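Local coordinates for protein B (Streptococcus agalactiae, PDB 5H6I) that is a secreted pore-forming toxin, the CAMP factor, which permeabilises membranes and is also classed among the bacterial proteins that bind the Fc region of IgG, at residues A[35-38]-A[39-42]; A[159-162]-A[163-167]; A[188-191]-A[192-195]. All blocks are in the same frame, centred on the assembly; numbering follows the deposited sequence.

Interaction 1 of 3, residues A[35-38]-A[39-42]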
ATOM      1  N   ASN A  35      22.667 -23.730  -5.843  1.00110.23           N
ATOM      2  CA  ASN A  35      21.478 -23.855  -6.680  1.00108.47           C
ATOM      3  C   ASN A  35      20.219 -23.980  -5.832  1.00107.37           C
ATOM      4  O   ASN A  35      19.194 -23.364  -6.145  1.00103.30           O
ATOM      5  CB  ASN A  35      21.614 -25.052  -7.620  1.00109.89           C
ATOM      6  CG  ASN A  35      20.484 -25.128  -8.630  1.00115.93           C
ATOM      7  OD1 ASN A  35      20.296 -24.219  -9.437  1.00111.03           O
ATOM      8  ND2 ASN A  35      19.722 -26.216  -8.586  1.00114.22           N
ATOM      9  N   ASN A  36      20.275 -24.776  -4.761  1.00105.66           N
ATOM     10  CA  ASN A  36      19.140 -24.857  -3.847  1.00 97.84           C
ATOM     11  C   ASN A  36      18.850 -23.500  -3.220  1.00 96.90           C
ATOM     12  O   ASN A  36      17.687 -23.117  -3.061  1.00 95.41           O
ATOM     13  CB  ASN A  36      19.403 -25.903  -2.764  1.00 99.37           C
ATOM     14  CG  ASN A  36      18.508 -25.723  -1.551  1.00101.64           C
ATOM     15  OD1 ASN A  36      18.906 -25.120  -0.555  1.00 91.15           O
ATOM     16  ND2 ASN A  36      17.290 -26.247  -1.631  1.00103.17           N
ATOM     17  N   GLN A  37      19.901 -22.757  -2.863  1.00 95.58           N
ATOM     18  CA  GLN A  37      19.709 -21.408  -2.343  1.00 94.32           C
ATOM     19  C   GLN A  37      19.114 -20.484  -3.397  1.00 87.98           C
ATOM     20  O   GLN A  37      18.382 -19.547  -3.059  1.00 88.85           O
ATOM     21  CB  GLN A  37      21.041 -20.853  -1.835  1.00 93.28           C
ATOM     22  CG  GLN A  37      20.944 -19.487  -1.176  1.00 94.83           C
ATOM     23  CD  GLN A  37      22.224 -19.092  -0.464  1.00 95.85           C
ATOM     24  OE1 GLN A  37      22.266 -19.011   0.763  1.00108.76           O
ATOM     25  NE2 GLN A  37      23.278 -18.847  -1.234  1.00 89.94           N
ATOM     26  N   ALA A  38      19.403 -20.739  -4.676  1.00 85.93           N
ATOM     27  CA  ALA A  38      18.889 -19.882  -5.737  1.00 84.41           C
ATOM     28  C   ALA A  38      17.377 -20.016  -5.881  1.00 86.66           C
ATOM     29  O   ALA A  38      16.683 -19.022  -6.124  1.00 82.80           O
ATOM     30  CB  ALA A  38      19.585 -20.206  -7.059  1.00 79.94           C
ATOM     31  N   GLN A  39      16.844 -21.232  -5.733  1.00 86.20           N
ATOM     32  CA  GLN A  39      15.403 -21.416  -5.852  1.00 82.39           C
ATOM     33  C   GLN A  39      14.644 -20.933  -4.622  1.00 83.27           C
ATOM     34  O   GLN A  39      13.439 -20.680  -4.721  1.00 74.54           O
ATOM     35  CB  GLN A  39      15.060 -22.886  -6.125  1.00 91.92           C
ATOM     36  CG  GLN A  39      16.115 -23.886  -5.694  1.00102.98           C
ATOM     37  CD  GLN A  39      15.658 -25.323  -5.865  1.00112.40           C
ATOM     38  OE1 GLN A  39      14.538 -25.583  -6.307  1.00103.14           O
ATOM     39  NE2 GLN A  39      16.525 -26.266  -5.515  1.00109.56           N
ATOM     40  N   GLN A  40      15.309 -20.801  -3.470  1.00 65.17           N
ATOM     41  CA  GLN A  40      14.659 -20.176  -2.322  1.00 73.00           C
ATOM     42  C   GLN A  40      14.322 -18.722  -2.620  1.00 77.48           C
ATOM     43  O   GLN A  40      13.179 -18.286  -2.443  1.00 64.53           O
ATOM     44  CB  GLN A  40      15.548 -20.265  -1.080  1.00 81.04           C
ATOM     45  CG  GLN A  40      16.198 -21.609  -0.836  1.00 88.05           C
ATOM     46  CD  GLN A  40      17.282 -21.536   0.224  1.00104.08           C
ATOM     47  OE1 GLN A  40      18.026 -20.558   0.300  1.00104.51           O
ATOM     48  NE2 GLN A  40      17.378 -22.574   1.047  1.00 93.42           N
ATOM     49  N   MET A  41      15.314 -17.955  -3.077  1.00 74.05           N
ATOM     50  CA  MET A  41      15.082 -16.549  -3.387  1.00 65.79           C
ATOM     51  C   MET A  41      14.138 -16.391  -4.571  1.00 58.97           C
ATOM     52  O   MET A  41      13.338 -15.451  -4.612  1.00 67.30           O
ATOM     53  CB  MET A  41      16.413 -15.848  -3.660  1.00 67.63           C
ATOM     54  CG  MET A  41      17.258 -15.630  -2.416  1.00 66.45           C
ATOM     55  SD  MET A  41      18.956 -15.173  -2.806  1.00106.85           S
ATOM     56  CE  MET A  41      19.440 -16.539  -3.855  1.00 76.10           C
ATOM     57  N   ALA A  42      14.216 -17.304  -5.544  1.00 62.63           N
ATOM     58  CA  ALA A  42      13.286 -17.261  -6.668  1.00 63.35           C
ATOM     59  C   ALA A  42      11.851 -17.451  -6.196  1.00 69.32           C
ATOM     60  O   ALA A  42      10.932 -16.786  -6.691  1.00 65.51           O
ATOM     61  CB  ALA A  42      13.661 -18.324  -7.701  1.00 55.44           C
TER

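Interaction 2 of 3, residues A[159-162]-A[163-167]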
ATOM      1  N   GLU A 159      10.600   4.859  10.440  1.00 43.10           N
ATOM      2  CA  GLU A 159       9.267   4.410  10.829  1.00 53.70           C
ATOM      3  C   GLU A 159       8.911   4.896  12.229  1.00 62.62           C
ATOM      4  O   GLU A 159       7.821   5.434  12.455  1.00 60.92           O
ATOM      5  CB  GLU A 159       9.185   2.886  10.756  1.00 60.54           C
ATOM      6  CG  GLU A 159       9.184   2.317   9.348  1.00 62.06           C
ATOM      7  CD  GLU A 159       9.534   0.842   9.324  1.00 60.16           C
ATOM      8  OE1 GLU A 159      10.050   0.338  10.343  1.00 83.86           O
ATOM      9  OE2 GLU A 159       9.297   0.186   8.290  1.00 56.99           O
ATOM     10  N   GLN A 160       9.822   4.709  13.186  1.00 56.78           N
ATOM     11  CA  GLN A 160       9.548   5.136  14.554  1.00 59.44           C
ATOM     12  C   GLN A 160       9.548   6.653  14.681  1.00 54.48           C
ATOM     13  O   GLN A 160       8.902   7.198  15.583  1.00 70.42           O
ATOM     14  CB  GLN A 160      10.572   4.522  15.511  1.00 63.29           C
ATOM     15  CG  GLN A 160      10.526   3.003  15.581  1.00 72.24           C
ATOM     16  CD  GLN A 160       9.429   2.492  16.495  1.00 88.20           C
ATOM     17  OE1 GLN A 160       9.280   2.958  17.625  1.00 81.30           O
ATOM     18  NE2 GLN A 160       8.655   1.528  16.009  1.00 75.15           N
ATOM     19  N   LYS A 161      10.256   7.350  13.790  1.00 49.77           N
ATOM     20  CA  LYS A 161      10.322   8.805  13.875  1.00 50.01           C
ATOM     21  C   LYS A 161       9.018   9.448  13.419  1.00 60.54           C
ATOM     22  O   LYS A 161       8.541  10.403  14.043  1.00 59.36           O
ATOM     23  CB  LYS A 161      11.498   9.324  13.049  1.00 43.45           C
ATOM     24  CG  LYS A 161      11.558  10.839  12.935  1.00 56.62           C
ATOM     25  CD  LYS A 161      12.599  11.273  11.914  1.00 63.79           C
ATOM     26  CE  LYS A 161      12.534  12.770  11.662  1.00 72.29           C
ATOM     27  NZ  LYS A 161      13.362  13.172  10.491  1.00 71.75           N
ATOM     28  N   VAL A 162       8.421   8.939  12.337  1.00 58.20           N
ATOM     29  CA  VAL A 162       7.178   9.518  11.842  1.00 61.62           C
ATOM     30  C   VAL A 162       5.999   9.191  12.750  1.00 57.80           C
ATOM     31  O   VAL A 162       4.937   9.811  12.625  1.00 55.57           O
ATOM     32  CB  VAL A 162       6.890   9.057  10.400  1.00 55.37           C
ATOM     33  CG1 VAL A 162       8.033   9.451   9.477  1.00 49.73           C
ATOM     34  CG2 VAL A 162       6.645   7.556  10.354  1.00 47.56           C
ATOM     35  N   LEU A 163       6.156   8.228  13.662  1.00 55.17           N
ATOM     36  CA  LEU A 163       5.101   7.953  14.631  1.00 51.29           C
ATOM     37  C   LEU A 163       4.891   9.128  15.574  1.00 57.69           C
ATOM     38  O   LEU A 163       3.774   9.348  16.056  1.00 64.59           O
ATOM     39  CB  LEU A 163       5.429   6.690  15.428  1.00 52.21           C
ATOM     40  CG  LEU A 163       5.097   5.348  14.777  1.00 63.29           C
ATOM     41  CD1 LEU A 163       5.548   4.202  15.669  1.00 65.45           C
ATOM     42  CD2 LEU A 163       3.610   5.245  14.480  1.00 60.54           C
ATOM     43  N   THR A 164       5.947   9.891  15.850  1.00 44.49           N
ATOM     44  CA  THR A 164       5.860  11.054  16.724  1.00 57.33           C
ATOM     45  C   THR A 164       5.353  12.299  16.006  1.00 57.26           C
ATOM     46  O   THR A 164       5.291  13.368  16.625  1.00 61.28           O
ATOM     47  CB  THR A 164       7.225  11.344  17.354  1.00 65.82           C
ATOM     48  OG1 THR A 164       8.110  11.878  16.361  1.00 69.66           O
ATOM     49  CG2 THR A 164       7.827  10.070  17.929  1.00 59.20           C
ATOM     50  N   TYR A 165       4.997  12.192  14.727  1.00 55.11           N
ATOM     51  CA  TYR A 165       4.448  13.323  14.000  1.00 54.25           C
ATOM     52  C   TYR A 165       3.034  13.622  14.497  1.00 45.49           C
ATOM     53  O   TYR A 165       2.352  12.739  15.024  1.00 48.18           O
ATOM     54  CB  TYR A 165       4.436  13.036  12.499  1.00 58.62           C
ATOM     55  CG  TYR A 165       5.783  13.176  11.814  1.00 57.72           C
ATOM     56  CD1 TYR A 165       6.970  13.023  12.519  1.00 63.11           C
ATOM     57  CD2 TYR A 165       5.863  13.461  10.457  1.00 57.10           C
ATOM     58  CE1 TYR A 165       8.197  13.147  11.893  1.00 59.08           C
ATOM     59  CE2 TYR A 165       7.086  13.586   9.822  1.00 58.24           C
ATOM     60  CZ  TYR A 165       8.249  13.428  10.545  1.00 58.57           C
ATOM     61  OH  TYR A 165       9.468  13.554   9.919  1.00 62.39           O
ATOM     62  N   PRO A 166       2.572  14.863  14.348  1.00 44.48           N
ATOM     63  CA  PRO A 166       1.239  15.209  14.853  1.00 48.93           C
ATOM     64  C   PRO A 166       0.135  14.562  14.032  1.00 49.09           C
ATOM     65  O   PRO A 166       0.263  14.351  12.824  1.00 46.85           O
ATOM     66  CB  PRO A 166       1.191  16.740  14.727  1.00 53.76           C
ATOM     67  CG  PRO A 166       2.598  17.172  14.444  1.00 57.13           C
ATOM     68  CD  PRO A 166       3.254  16.025  13.759  1.00 40.26           C
ATOM     69  N   ASP A 167      -0.964  14.245  14.713  1.00 54.80           N
ATOM     70  CA  ASP A 167      -2.153  13.743  14.046  1.00 43.97           C
ATOM     71  C   ASP A 167      -2.933  14.893  13.414  1.00 44.41           C
ATOM     72  O   ASP A 167      -2.756  16.064  13.761  1.00 60.85           O
ATOM     73  CB  ASP A 167      -3.051  12.987  15.028  1.00 53.27           C
ATOM     74  CG  ASP A 167      -2.443  11.678  15.490  1.00 68.76           C
ATOM     75  OD1 ASP A 167      -1.696  11.059  14.705  1.00 65.17           O
ATOM     76  OD2 ASP A 167      -2.716  11.266  16.638  1.00 70.11           O
TER

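Interaction 3 of 3, residues A[188-191]-A[192-195]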
ATOM      1  N   ASN A 188     -17.345  -1.678   0.203  1.00 59.08           N
ATOM      2  CA  ASN A 188     -18.060  -2.582   1.097  1.00 54.17           C
ATOM      3  C   ASN A 188     -19.566  -2.432   0.931  1.00 58.83           C
ATOM      4  O   ASN A 188     -20.309  -3.418   1.021  1.00 54.13           O
ATOM      5  CB  ASN A 188     -17.651  -2.325   2.547  1.00 62.12           C
ATOM      6  CG  ASN A 188     -16.340  -2.993   2.907  1.00 64.80           C
ATOM      7  OD1 ASN A 188     -15.987  -4.035   2.355  1.00 73.87           O
ATOM      8  ND2 ASN A 188     -15.608  -2.393   3.839  1.00 72.21           N
ATOM      9  N   THR A 189     -20.037  -1.207   0.691  1.00 53.45           N
ATOM     10  CA  THR A 189     -21.456  -1.002   0.430  1.00 49.82           C
ATOM     11  C   THR A 189     -21.839  -1.491  -0.961  1.00 53.46           C
ATOM     12  O   THR A 189     -22.985  -1.890  -1.184  1.00 48.22           O
ATOM     13  CB  THR A 189     -21.813   0.476   0.594  1.00 46.63           C
ATOM     14  OG1 THR A 189     -21.158   0.998   1.756  1.00 61.72           O
ATOM     15  CG2 THR A 189     -23.315   0.646   0.752  1.00 52.36           C
ATOM     16  N   ARG A 190     -20.895  -1.468  -1.903  1.00 48.09           N
ATOM     17  CA  ARG A 190     -21.163  -1.996  -3.235  1.00 52.19           C
ATOM     18  C   ARG A 190     -21.263  -3.515  -3.223  1.00 61.02           C
ATOM     19  O   ARG A 190     -22.058  -4.090  -3.977  1.00 58.23           O
ATOM     20  CB  ARG A 190     -20.071  -1.537  -4.198  1.00 48.75           C
ATOM     21  CG  ARG A 190     -20.322  -0.158  -4.769  1.00 56.27           C
ATOM     22  CD  ARG A 190     -19.047   0.492  -5.279  1.00 54.43           C
ATOM     23  NE  ARG A 190     -19.344   1.784  -5.898  1.00 67.04           N
ATOM     24  CZ  ARG A 190     -18.494   2.471  -6.653  1.00 61.98           C
ATOM     25  NH1 ARG A 190     -17.283   1.995  -6.894  1.00 57.15           N
ATOM     26  NH2 ARG A 190     -18.859   3.635  -7.178  1.00 57.19           N
ATOM     27  N   PHE A 191     -20.480  -4.175  -2.368  1.00 61.62           N
ATOM     28  CA  PHE A 191     -20.521  -5.629  -2.282  1.00 64.27           C
ATOM     29  C   PHE A 191     -21.820  -6.105  -1.640  1.00 57.80           C
ATOM     30  O   PHE A 191     -22.473  -7.027  -2.144  1.00 62.00           O
ATOM     31  CB  PHE A 191     -19.303  -6.128  -1.502  1.00 53.71           C
ATOM     32  CG  PHE A 191     -19.372  -7.580  -1.127  1.00 70.07           C
ATOM     33  CD1 PHE A 191     -19.243  -8.567  -2.089  1.00 74.88           C
ATOM     34  CD2 PHE A 191     -19.557  -7.958   0.192  1.00 72.43           C
ATOM     35  CE1 PHE A 191     -19.303  -9.905  -1.744  1.00 75.18           C
ATOM     36  CE2 PHE A 191     -19.619  -9.292   0.545  1.00 76.34           C
ATOM     37  CZ  PHE A 191     -19.491 -10.268  -0.425  1.00 81.19           C
ATOM     38  N   THR A 192     -22.214  -5.482  -0.526  1.00 54.61           N
ATOM     39  CA  THR A 192     -23.451  -5.870   0.146  1.00 62.53           C
ATOM     40  C   THR A 192     -24.679  -5.483  -0.669  1.00 63.80           C
ATOM     41  O   THR A 192     -25.725  -6.134  -0.559  1.00 56.84           O
ATOM     42  CB  THR A 192     -23.512  -5.236   1.536  1.00 54.99           C
ATOM     43  OG1 THR A 192     -22.246  -5.389   2.189  1.00 71.15           O
ATOM     44  CG2 THR A 192     -24.592  -5.896   2.383  1.00 63.91           C
ATOM     45  N   ARG A 193     -24.574  -4.435  -1.488  1.00 59.07           N
ATOM     46  CA  ARG A 193     -25.702  -4.028  -2.320  1.00 52.81           C
ATOM     47  C   ARG A 193     -26.019  -5.084  -3.371  1.00 53.43           C
ATOM     48  O   ARG A 193     -27.180  -5.469  -3.550  1.00 48.08           O
ATOM     49  CB  ARG A 193     -25.402  -2.683  -2.981  1.00 45.64           C
ATOM     50  CG  ARG A 193     -26.424  -2.245  -4.010  1.00 44.11           C
ATOM     51  CD  ARG A 193     -25.791  -1.327  -5.040  1.00 46.59           C
ATOM     52  NE  ARG A 193     -24.702  -1.981  -5.759  1.00 50.63           N
ATOM     53  CZ  ARG A 193     -23.820  -1.342  -6.521  1.00 49.50           C
ATOM     54  NH1 ARG A 193     -23.896  -0.027  -6.667  1.00 50.73           N
ATOM     55  NH2 ARG A 193     -22.862  -2.019  -7.139  1.00 54.28           N
ATOM     56  N   ASP A 194     -24.995  -5.570  -4.075  1.00 56.70           N
ATOM     57  CA  ASP A 194     -25.204  -6.565  -5.119  1.00 53.38           C
ATOM     58  C   ASP A 194     -25.547  -7.941  -4.567  1.00 53.35           C
ATOM     59  O   ASP A 194     -25.977  -8.806  -5.338  1.00 61.02           O
ATOM     60  CB  ASP A 194     -23.961  -6.657  -6.006  1.00 55.10           C
ATOM     61  CG  ASP A 194     -23.662  -5.357  -6.726  1.00 59.13           C
ATOM     62  OD1 ASP A 194     -24.611  -4.587  -6.981  1.00 54.75           O
ATOM     63  OD2 ASP A 194     -22.478  -5.105  -7.036  1.00 61.51           O
ATOM     64  N   LYS A 195     -25.373  -8.165  -3.266  1.00 65.36           N
ATOM     65  CA  LYS A 195     -25.677  -9.453  -2.655  1.00 61.64           C
ATOM     66  C   LYS A 195     -26.963  -9.447  -1.841  1.00 65.14           C
ATOM     67  O   LYS A 195     -27.629 -10.482  -1.753  1.00 59.62           O
ATOM     68  CB  LYS A 195     -24.521  -9.897  -1.750  1.00 64.51           C
ATOM     69  CG  LYS A 195     -23.684 -11.032  -2.317  1.00 69.44           C
ATOM     70  CD  LYS A 195     -22.694 -10.526  -3.354  1.00 75.51           C
ATOM     71  CE  LYS A 195     -22.088 -11.676  -4.143  1.00 84.31           C
ATOM     72  NZ  LYS A 195     -21.340 -12.620  -3.266  1.00 92.17           N
TER

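Interaction 1 of 3, residues A[35-38]-A[39-42]
Q40 folds its amide back along the helix onto N36 and Q37. Its CG stands anti to the carbonyl carbon (chi1 -45°) and the chain runs extended beyond it, which lays CG 3.1 Å from N36 O and brings OE1 over the backbone of Q37, 3.2 Å from Q37 CA. Q40 OE1 also meets Q37 CG at 3.4 Å, the two amide planes being turned well away from each other. On the N36 side NE2 of Q40 faces OD1 of N36, but the poor angle makes this a polar approach and not a hydrogen bond. These are one-turn contacts in the opening turns of helix 35-58, a helix of the all-helical CAMP-factor fold, and its polar flank is made here of asparagine and glutamine. In Q39, chi1 of 23°, far from a staggered value, pushes CG against two carbonyl oxygens, at 3.2 Å from both N35 O and N36 O. Its NE2 ends 3.4 Å from N36 CA, where the amides of N36 and Q39 stand almost perpendicular. M41 is the buried residue of the group; a bend at chi3 (-56°) swings its methyl CE back to 3.3 Å from Q37 O, and, like Q37, it touches L92. Among the backbone bonds, Q39 N to N35 O and A42 N to A38 O are sound, while those given by Q40 N and M41 N are weak.

Interaction 2 of 3, residues A[159-162]-A[163-167]
With chi1 at 72°, T164 holds OG1 between its backbone N and carbonyl carbon, facing back onto K161 O, while Y165, with chi1 at -78°, swings its ring in the same backward direction over the backbone of V162. Together they shape the C-terminal part of helix 145-163 of this all-helical protein, where the last turn runs into two overlapping type I turns, K161 to T164 and V162 to Y165. K161 O accepts twice from T164: OG1 comes in the carbonyl plane at 2.8 Å, whereas the N-H of T164 lies well above that plane, 3.2 Å from the same oxygen. The second turn is closed by Y165 N, which donates to V162 O at 3.2 Å, again from above the carbonyl plane; by contrast, the preceding helical bond, from L163 N to E159 O, is weak. Beyond these turns, K119 NZ donates to the carbonyl oxygens of both L163 and Y165, so the departing backbone is tied to the segment that follows helix 93-115.

The Y165 ring receives the CA of V162 over one face in a CH-pi contact, 3.9 Å from the ring centroid and 22° off its normal, displaced toward the rim. V162 CG1 adds an apolar touch 4.1 Å from Y165 CZ. V162 itself is buried, resting on L116 and A123, and Y165 also packs on A123, so the pair joins the turn to helix 121-139. The phenol OH is hydrogen-bonded to D126 on that helix. At the hydroxyl end the extended side chain of K161 runs obliquely past, bringing K161 CE to 3.6 Å from Y165 OH.

Interaction 3 of 3, residues A[188-191]-A[192-195]
N188 O takes two donors from T192, one turn further along helix 179-196: the backbone N at 3.2 Å and the side-chain OG1 at 3.0 Å. They come from opposite faces of the carbonyl plane, and OG1 can do so because it stands anti to the carbonyl carbon of T192, beside the backbone N (chi1 -45°). This local backbone-and-side-chain pairing sits where one 11-residue repeat gives way to the next, N188 closing the first and T189 opening the second, within a helix that packs on helices 203-220 and 227-245. T189 is the buried residue of the group; its hydroxyl is satisfied by E185 O, and its own carbonyl oxygen accepts from R193 N at 3.0 Å. The next carbonyl, R190 O, receives D194 N in a nearly straight bond, whereas K195 N reaches F191 O only weakly.

R193 and D194 form a salt bridge between adjacent residues, in which the guanidinium grips the carboxylate side-on. NE meets OD1 at 2.9 Å from above the carboxylate plane, whereas NH2 of R193 and OD2 of D194, 3.1 Å apart, face each other within the guanidinium plane and on the syn side of the carboxylate, with an N-H...O angle of 172°. The remaining nitrogen, NH1, is bonded to N210 of helix 203-220, so the group is fixed from two directions. R190 lies alongside it, its CG over one guanidinium face, and its own charged end forms a cation-pi pair with W187 beside a bound sulfate, probably a crystallisation component. The carboxylate of D194 would probably temper the like charges of the two arginines. On another flank K195 bends back across F191, where NZ comes to 3.7 Å from CE1, oblique to the ring.

How the interactions relate
The three contacts follow one another along the chain, and none touches another. Interactions 1 and 2 belong to the first five helices, at opposite ends of that part of the sequence, with centres about 38 Å apart. Interaction 3 lies in the last three helices, about 35 Å from interaction 2 and 43 Å from interaction 1, between centres. Interaction 2 is the one placed at the passage between these groups, since its turn leads from helix 145-163 toward helix 179-196. Both interaction 1, through L92, and interaction 2, through F111, H115 and K119, adjoin the region assigned to IgG binding, whereas the sulfate belongs to interaction 3, about 22 Å from interaction 2 between nearest atoms.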